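Long-range contact in Serine/threonine-protein kinase Tel1 (Chaetomium thermophilum, PDB 6SKY), which probably phosphorylates serine and threonine residues of target proteins, using ATP, to switch on checkpoint signalling after DNA damage: residues 2378-2392 and 2414-2427. Numbering follows the deposited sequence.
Sequences IENYLLSLAASDEHD and VVKKWINKVPTRKF
K2426 reaches D2392 with a salt bridge, NZ to OD1 at 2.8 Å, joining the turns that follow two helices of the alpha-solenoid FAT region. The ammonium meets OD1 on the syn side, 20° out of the carboxylate plane. A bend at chi2 (-84°) turns the otherwise extended lysine so that CE lies against L2385 O and NZ weakly hydrogen-bonds S2388 O. D2389 adds a long ion pair to the same ammonium and an edge-on, nearly coplanar salt bridge to R2425 with a weak hydrogen bond, OD1 to NH1 at 3.2 Å. Replacing D2392 with an alanine removes the short partner of the K2426 ammonium, which would probably swing more freely on the weak S2388 bond and the long D2389 pair. Behind this network, helical segments 2378-2387 and 2414-2418 run near-parallel, axes 22° apart, and pack through aliphatic side chains. L2382 sends CD1 to W2418 CB and CD2 to both I2419 CD1 and V2422 CG2, while V2422 CG1 touches L2385 CB. Farther along, I2378 CG2 fits against V2414 and V2415. The W2418 indole receives L2383 CD2 near CE3 (3.6 Å), and E2379 CG makes a CH-pi contact over its five-membered ring, 4.1 Å from the centroid.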
loop_
_atom_site.group_PDB
_atom_site.type_symbol
_atom_site.label_atom_id
_atom_site.label_comp_id
_atom_site.label_asym_id
_atom_site.label_seq_id
_atom_site.Cartn_x
_atom_site.Cartn_y
_atom_site.Cartn_z
ATOM N N ILE A 2378 -7.490 -27.392 22.633
ATOM C CA ILE A 2378 -8.820 -27.523 23.219
ATOM C C ILE A 2378 -8.845 -26.952 24.629
ATOM O O ILE A 2378 -9.768 -26.210 25.000
ATOM C CB ILE A 2378 -9.275 -28.990 23.189
ATOM C CG1 ILE A 2378 -9.792 -29.344 21.804
ATOM C CG2 ILE A 2378 -10.354 -29.233 24.199
ATOM C CD1 ILE A 2378 -10.254 -30.744 21.687
ATOM N N GLU A 2379 -7.828 -27.266 25.431
ATOM C CA GLU A 2379 -7.805 -26.790 26.805
ATOM C C GLU A 2379 -7.781 -25.274 26.874
ATOM O O GLU A 2379 -8.498 -24.676 27.680
ATOM C CB GLU A 2379 -6.604 -27.375 27.528
ATOM C CG GLU A 2379 -6.285 -26.695 28.820
ATOM C CD GLU A 2379 -5.056 -27.274 29.467
ATOM O OE1 GLU A 2379 -4.547 -28.295 28.969
ATOM O OE2 GLU A 2379 -4.593 -26.708 30.474
ATOM N N ASN A 2380 -6.979 -24.626 26.031
ATOM C CA ASN A 2380 -6.890 -23.177 26.109
ATOM C C ASN A 2380 -8.094 -22.484 25.496
ATOM O O ASN A 2380 -8.445 -21.396 25.941
ATOM C CB ASN A 2380 -5.609 -22.692 25.452
ATOM C CG ASN A 2380 -4.388 -23.041 26.247
ATOM O OD1 ASN A 2380 -4.251 -22.657 27.396
ATOM N ND2 ASN A 2380 -3.493 -23.783 25.640
ATOM N N TYR A 2381 -8.759 -23.080 24.507
ATOM C CA TYR A 2381 -10.036 -22.520 24.066
ATOM C C TYR A 2381 -11.048 -22.530 25.198
ATOM O O TYR A 2381 -11.740 -21.536 25.442
ATOM C CB TYR A 2381 -10.580 -23.295 22.871
ATOM C CG TYR A 2381 -10.134 -22.754 21.549
ATOM C CD1 TYR A 2381 -10.104 -21.403 21.315
ATOM C CD2 TYR A 2381 -9.725 -23.596 20.538
ATOM C CE1 TYR A 2381 -9.691 -20.910 20.120
ATOM C CE2 TYR A 2381 -9.310 -23.107 19.343
ATOM C CZ TYR A 2381 -9.296 -21.763 19.137
ATOM O OH TYR A 2381 -8.879 -21.263 17.936
ATOM N N LEU A 2382 -11.139 -23.649 25.915
ATOM C CA LEU A 2382 -12.103 -23.723 27.004
ATOM C C LEU A 2382 -11.745 -22.776 28.140
ATOM O O LEU A 2382 -12.632 -22.183 28.755
ATOM C CB LEU A 2382 -12.210 -25.151 27.513
ATOM C CG LEU A 2382 -12.993 -26.057 26.585
ATOM C CD1 LEU A 2382 -13.042 -27.425 27.167
ATOM C CD2 LEU A 2382 -14.375 -25.512 26.390
ATOM N N LEU A 2383 -10.457 -22.621 28.443
ATOM C CA LEU A 2383 -10.070 -21.684 29.491
ATOM C C LEU A 2383 -10.316 -20.245 29.070
ATOM O O LEU A 2383 -10.683 -19.410 29.898
ATOM C CB LEU A 2383 -8.609 -21.875 29.864
ATOM C CG LEU A 2383 -8.253 -23.133 30.638
ATOM C CD1 LEU A 2383 -6.773 -23.180 30.865
ATOM C CD2 LEU A 2383 -8.975 -23.161 31.946
ATOM N N SER A 2384 -10.117 -19.930 27.795
ATOM C CA SER A 2384 -10.342 -18.573 27.328
ATOM C C SER A 2384 -11.814 -18.213 27.310
ATOM O O SER A 2384 -12.162 -17.049 27.517
ATOM C CB SER A 2384 -9.758 -18.400 25.940
ATOM O OG SER A 2384 -10.535 -17.496 25.192
ATOM N N LEU A 2385 -12.692 -19.179 27.035
ATOM C CA LEU A 2385 -14.122 -18.889 27.087
ATOM C C LEU A 2385 -14.591 -18.635 28.508
ATOM O O LEU A 2385 -15.503 -17.834 28.723
ATOM C CB LEU A 2385 -14.920 -20.035 26.485
ATOM C CG LEU A 2385 -14.929 -20.131 24.972
ATOM C CD1 LEU A 2385 -15.570 -21.421 24.550
ATOM C CD2 LEU A 2385 -15.672 -18.959 24.414
ATOM N N ALA A 2386 -13.987 -19.300 29.483
ATOM C CA ALA A 2386 -14.404 -19.192 30.870
ATOM C C ALA A 2386 -13.845 -17.973 31.580
ATOM O O ALA A 2386 -14.228 -17.722 32.723
ATOM C CB ALA A 2386 -13.981 -20.440 31.633
ATOM N N ALA A 2387 -12.955 -17.215 30.946
ATOM C CA ALA A 2387 -12.237 -16.134 31.604
ATOM C C ALA A 2387 -12.820 -14.762 31.304
ATOM O O ALA A 2387 -13.081 -13.994 32.228
ATOM C CB ALA A 2387 -10.761 -16.172 31.209
ATOM N N SER A 2388 -13.033 -14.428 30.039
ATOM C CA SER A 2388 -13.526 -13.107 29.684
ATOM C C SER A 2388 -14.514 -13.225 28.534
ATOM O O SER A 2388 -14.746 -14.306 27.993
ATOM C CB SER A 2388 -12.374 -12.170 29.312
ATOM O OG SER A 2388 -11.809 -12.529 28.066
ATOM N N ASP A 2389 -15.091 -12.090 28.157
ATOM C CA ASP A 2389 -16.030 -12.006 27.050
ATOM C C ASP A 2389 -15.415 -11.435 25.787
ATOM O O ASP A 2389 -16.124 -11.273 24.792
ATOM C CB ASP A 2389 -17.236 -11.156 27.444
ATOM C CG ASP A 2389 -18.265 -11.929 28.228
ATOM O OD1 ASP A 2389 -17.970 -12.330 29.373
ATOM O OD2 ASP A 2389 -19.375 -12.132 27.699
ATOM N N GLU A 2390 -14.122 -11.119 25.801
ATOM C CA GLU A 2390 -13.500 -10.504 24.635
ATOM C C GLU A 2390 -13.584 -11.414 23.423
ATOM O O GLU A 2390 -13.889 -10.960 22.317
ATOM C CB GLU A 2390 -12.044 -10.165 24.930
ATOM C CG GLU A 2390 -11.840 -9.122 25.995
ATOM C CD GLU A 2390 -10.368 -8.906 26.308
ATOM O OE1 GLU A 2390 -9.661 -9.902 26.580
ATOM O OE2 GLU A 2390 -9.914 -7.742 26.271
ATOM N N HIS A 2391 -13.316 -12.696 23.613
ATOM C CA HIS A 2391 -13.257 -13.668 22.528
ATOM C C HIS A 2391 -14.379 -14.667 22.749
ATOM O O HIS A 2391 -14.253 -15.575 23.572
ATOM C CB HIS A 2391 -11.901 -14.352 22.495
ATOM C CG HIS A 2391 -10.754 -13.422 22.723
ATOM N ND1 HIS A 2391 -10.196 -13.221 23.965
ATOM C CD2 HIS A 2391 -10.061 -12.636 21.867
ATOM C CE1 HIS A 2391 -9.208 -12.351 23.866
ATOM N NE2 HIS A 2391 -9.105 -11.982 22.602
ATOM N N ASP A 2392 -15.483 -14.494 22.030
ATOM C CA ASP A 2392 -16.624 -15.380 22.167
ATOM C C ASP A 2392 -16.942 -16.165 20.912
ATOM O O ASP A 2392 -17.787 -17.062 20.969
ATOM C CB ASP A 2392 -17.870 -14.596 22.592
ATOM C CG ASP A 2392 -17.957 -14.425 24.085
ATOM O OD1 ASP A 2392 -17.076 -14.953 24.789
ATOM O OD2 ASP A 2392 -18.907 -13.769 24.557
ATOM N N VAL A 2414 -9.816 -34.100 27.717
ATOM C CA VAL A 2414 -9.585 -32.685 28.000
ATOM C C VAL A 2414 -10.907 -31.939 28.135
ATOM O O VAL A 2414 -11.086 -31.104 29.037
ATOM C CB VAL A 2414 -8.695 -32.060 26.916
ATOM C CG1 VAL A 2414 -8.475 -30.606 27.209
ATOM C CG2 VAL A 2414 -7.387 -32.776 26.855
ATOM N N VAL A 2415 -11.854 -32.225 27.243
ATOM C CA VAL A 2415 -13.147 -31.557 27.303
ATOM C C VAL A 2415 -13.873 -31.920 28.583
ATOM O O VAL A 2415 -14.461 -31.060 29.241
ATOM C CB VAL A 2415 -13.985 -31.904 26.065
ATOM C CG1 VAL A 2415 -15.386 -31.415 26.251
ATOM C CG2 VAL A 2415 -13.376 -31.283 24.844
ATOM N N LYS A 2416 -13.851 -33.198 28.956
ATOM C CA LYS A 2416 -14.469 -33.610 30.206
ATOM C C LYS A 2416 -13.888 -32.846 31.374
ATOM O O LYS A 2416 -14.610 -32.459 32.298
ATOM C CB LYS A 2416 -14.280 -35.105 30.418
ATOM C CG LYS A 2416 -14.700 -35.559 31.792
ATOM C CD LYS A 2416 -14.362 -37.006 32.026
ATOM C CE LYS A 2416 -14.729 -37.415 33.433
ATOM N NZ LYS A 2416 -14.414 -38.840 33.683
ATOM N N LYS A 2417 -12.582 -32.604 31.346
ATOM C CA LYS A 2417 -11.950 -31.942 32.475
ATOM C C LYS A 2417 -12.328 -30.467 32.556
ATOM O O LYS A 2417 -12.511 -29.935 33.653
ATOM C CB LYS A 2417 -10.441 -32.111 32.390
ATOM C CG LYS A 2417 -9.713 -31.725 33.643
ATOM C CD LYS A 2417 -8.239 -31.994 33.500
ATOM C CE LYS A 2417 -7.468 -31.426 34.667
ATOM N NZ LYS A 2417 -6.007 -31.610 34.470
ATOM N N TRP A 2418 -12.451 -29.782 31.417
ATOM C CA TRP A 2418 -12.578 -28.325 31.456
ATOM C C TRP A 2418 -13.930 -27.764 31.027
ATOM O O TRP A 2418 -14.082 -26.543 31.017
ATOM C CB TRP A 2418 -11.488 -27.677 30.598
ATOM C CG TRP A 2418 -10.131 -27.945 31.108
ATOM C CD1 TRP A 2418 -9.225 -28.813 30.597
ATOM C CD2 TRP A 2418 -9.526 -27.363 32.258
ATOM N NE1 TRP A 2418 -8.083 -28.802 31.349
ATOM C CE2 TRP A 2418 -8.247 -27.918 32.380
ATOM C CE3 TRP A 2418 -9.945 -26.423 33.199
ATOM C CZ2 TRP A 2418 -7.383 -27.566 33.397
ATOM C CZ3 TRP A 2418 -9.086 -26.075 34.204
ATOM C CH2 TRP A 2418 -7.820 -26.644 34.299
ATOM N N ILE A 2419 -14.919 -28.591 30.691
ATOM C CA ILE A 2419 -16.136 -28.052 30.089
ATOM C C ILE A 2419 -17.082 -27.413 31.098
ATOM O O ILE A 2419 -17.860 -26.532 30.727
ATOM C CB ILE A 2419 -16.868 -29.155 29.306
ATOM C CG1 ILE A 2419 -17.993 -28.583 28.448
ATOM C CG2 ILE A 2419 -17.441 -30.172 30.247
ATOM C CD1 ILE A 2419 -17.538 -27.786 27.280
ATOM N N ASN A 2420 -17.034 -27.803 32.364
ATOM C CA ASN A 2420 -18.043 -27.344 33.309
ATOM C C ASN A 2420 -17.793 -25.944 33.840
ATOM O O ASN A 2420 -18.561 -25.481 34.686
ATOM C CB ASN A 2420 -18.144 -28.313 34.480
ATOM C CG ASN A 2420 -18.749 -29.623 34.082
ATOM O OD1 ASN A 2420 -19.962 -29.737 33.943
ATOM N ND2 ASN A 2420 -17.908 -30.627 33.888
ATOM N N LYS A 2421 -16.759 -25.258 33.375
ATOM C CA LYS A 2421 -16.439 -23.930 33.866
ATOM C C LYS A 2421 -16.814 -22.838 32.889
ATOM O O LYS A 2421 -16.688 -21.658 33.220
ATOM C CB LYS A 2421 -14.955 -23.846 34.201
ATOM C CG LYS A 2421 -14.556 -24.847 35.250
ATOM C CD LYS A 2421 -13.064 -25.008 35.343
ATOM C CE LYS A 2421 -12.728 -26.183 36.231
ATOM N NZ LYS A 2421 -11.269 -26.300 36.456
ATOM N N VAL A 2422 -17.278 -23.197 31.700
ATOM C CA VAL A 2422 -17.728 -22.220 30.721
ATOM C C VAL A 2422 -19.181 -21.884 31.019
ATOM O O VAL A 2422 -19.983 -22.793 31.265
ATOM C CB VAL A 2422 -17.566 -22.752 29.292
ATOM C CG1 VAL A 2422 -17.782 -21.647 28.297
ATOM C CG2 VAL A 2422 -16.209 -23.358 29.117
ATOM N N PRO A 2423 -19.563 -20.613 31.034
ATOM C CA PRO A 2423 -20.986 -20.281 31.097
ATOM C C PRO A 2423 -21.715 -20.838 29.886
ATOM O O PRO A 2423 -21.217 -20.787 28.764
ATOM C CB PRO A 2423 -20.988 -18.752 31.095
ATOM C CG PRO A 2423 -19.641 -18.372 31.527
ATOM C CD PRO A 2423 -18.720 -19.413 31.037
ATOM N N THR A 2424 -22.908 -21.376 30.115
ATOM C CA THR A 2424 -23.637 -21.963 29.002
ATOM C C THR A 2424 -24.205 -20.924 28.054
ATOM O O THR A 2424 -24.735 -21.299 27.010
ATOM C CB THR A 2424 -24.760 -22.857 29.512
ATOM O OG1 THR A 2424 -25.459 -22.189 30.560
ATOM C CG2 THR A 2424 -24.194 -24.141 30.043
ATOM N N ARG A 2425 -24.113 -19.641 28.379
ATOM C CA ARG A 2425 -24.575 -18.625 27.447
ATOM C C ARG A 2425 -23.649 -18.471 26.256
ATOM O O ARG A 2425 -24.012 -17.784 25.297
ATOM C CB ARG A 2425 -24.721 -17.286 28.155
ATOM C CG ARG A 2425 -23.417 -16.691 28.586
ATOM C CD ARG A 2425 -23.604 -15.321 29.166
ATOM N NE ARG A 2425 -22.329 -14.637 29.326
ATOM C CZ ARG A 2425 -21.570 -14.719 30.411
ATOM N NH1 ARG A 2425 -20.426 -14.062 30.467
ATOM N NH2 ARG A 2425 -21.953 -15.456 31.438
ATOM N N LYS A 2426 -22.466 -19.079 26.295
ATOM C CA LYS A 2426 -21.566 -19.049 25.155
ATOM C C LYS A 2426 -21.982 -20.043 24.086
ATOM O O LYS A 2426 -21.692 -19.832 22.905
ATOM C CB LYS A 2426 -20.144 -19.350 25.605
ATOM C CG LYS A 2426 -19.717 -18.631 26.847
ATOM C CD LYS A 2426 -19.230 -17.250 26.545
ATOM C CE LYS A 2426 -18.507 -16.692 27.741
ATOM N NZ LYS A 2426 -17.801 -15.440 27.413
ATOM N N PHE A 2427 -22.653 -21.119 24.474
ATOM C CA PHE A 2427 -23.123 -22.136 23.552
ATOM C C PHE A 2427 -24.597 -22.003 23.221
ATOM O O PHE A 2427 -25.120 -22.823 22.472
ATOM C CB PHE A 2427 -22.875 -23.526 24.130
ATOM C CG PHE A 2427 -21.481 -23.751 24.588
ATOM C CD1 PHE A 2427 -20.478 -24.000 23.681
ATOM C CD2 PHE A 2427 -21.171 -23.737 25.925
ATOM C CE1 PHE A 2427 -19.196 -24.208 24.099
ATOM C CE2 PHE A 2427 -19.888 -23.949 26.344
ATOM C CZ PHE A 2427 -18.902 -24.184 25.433
#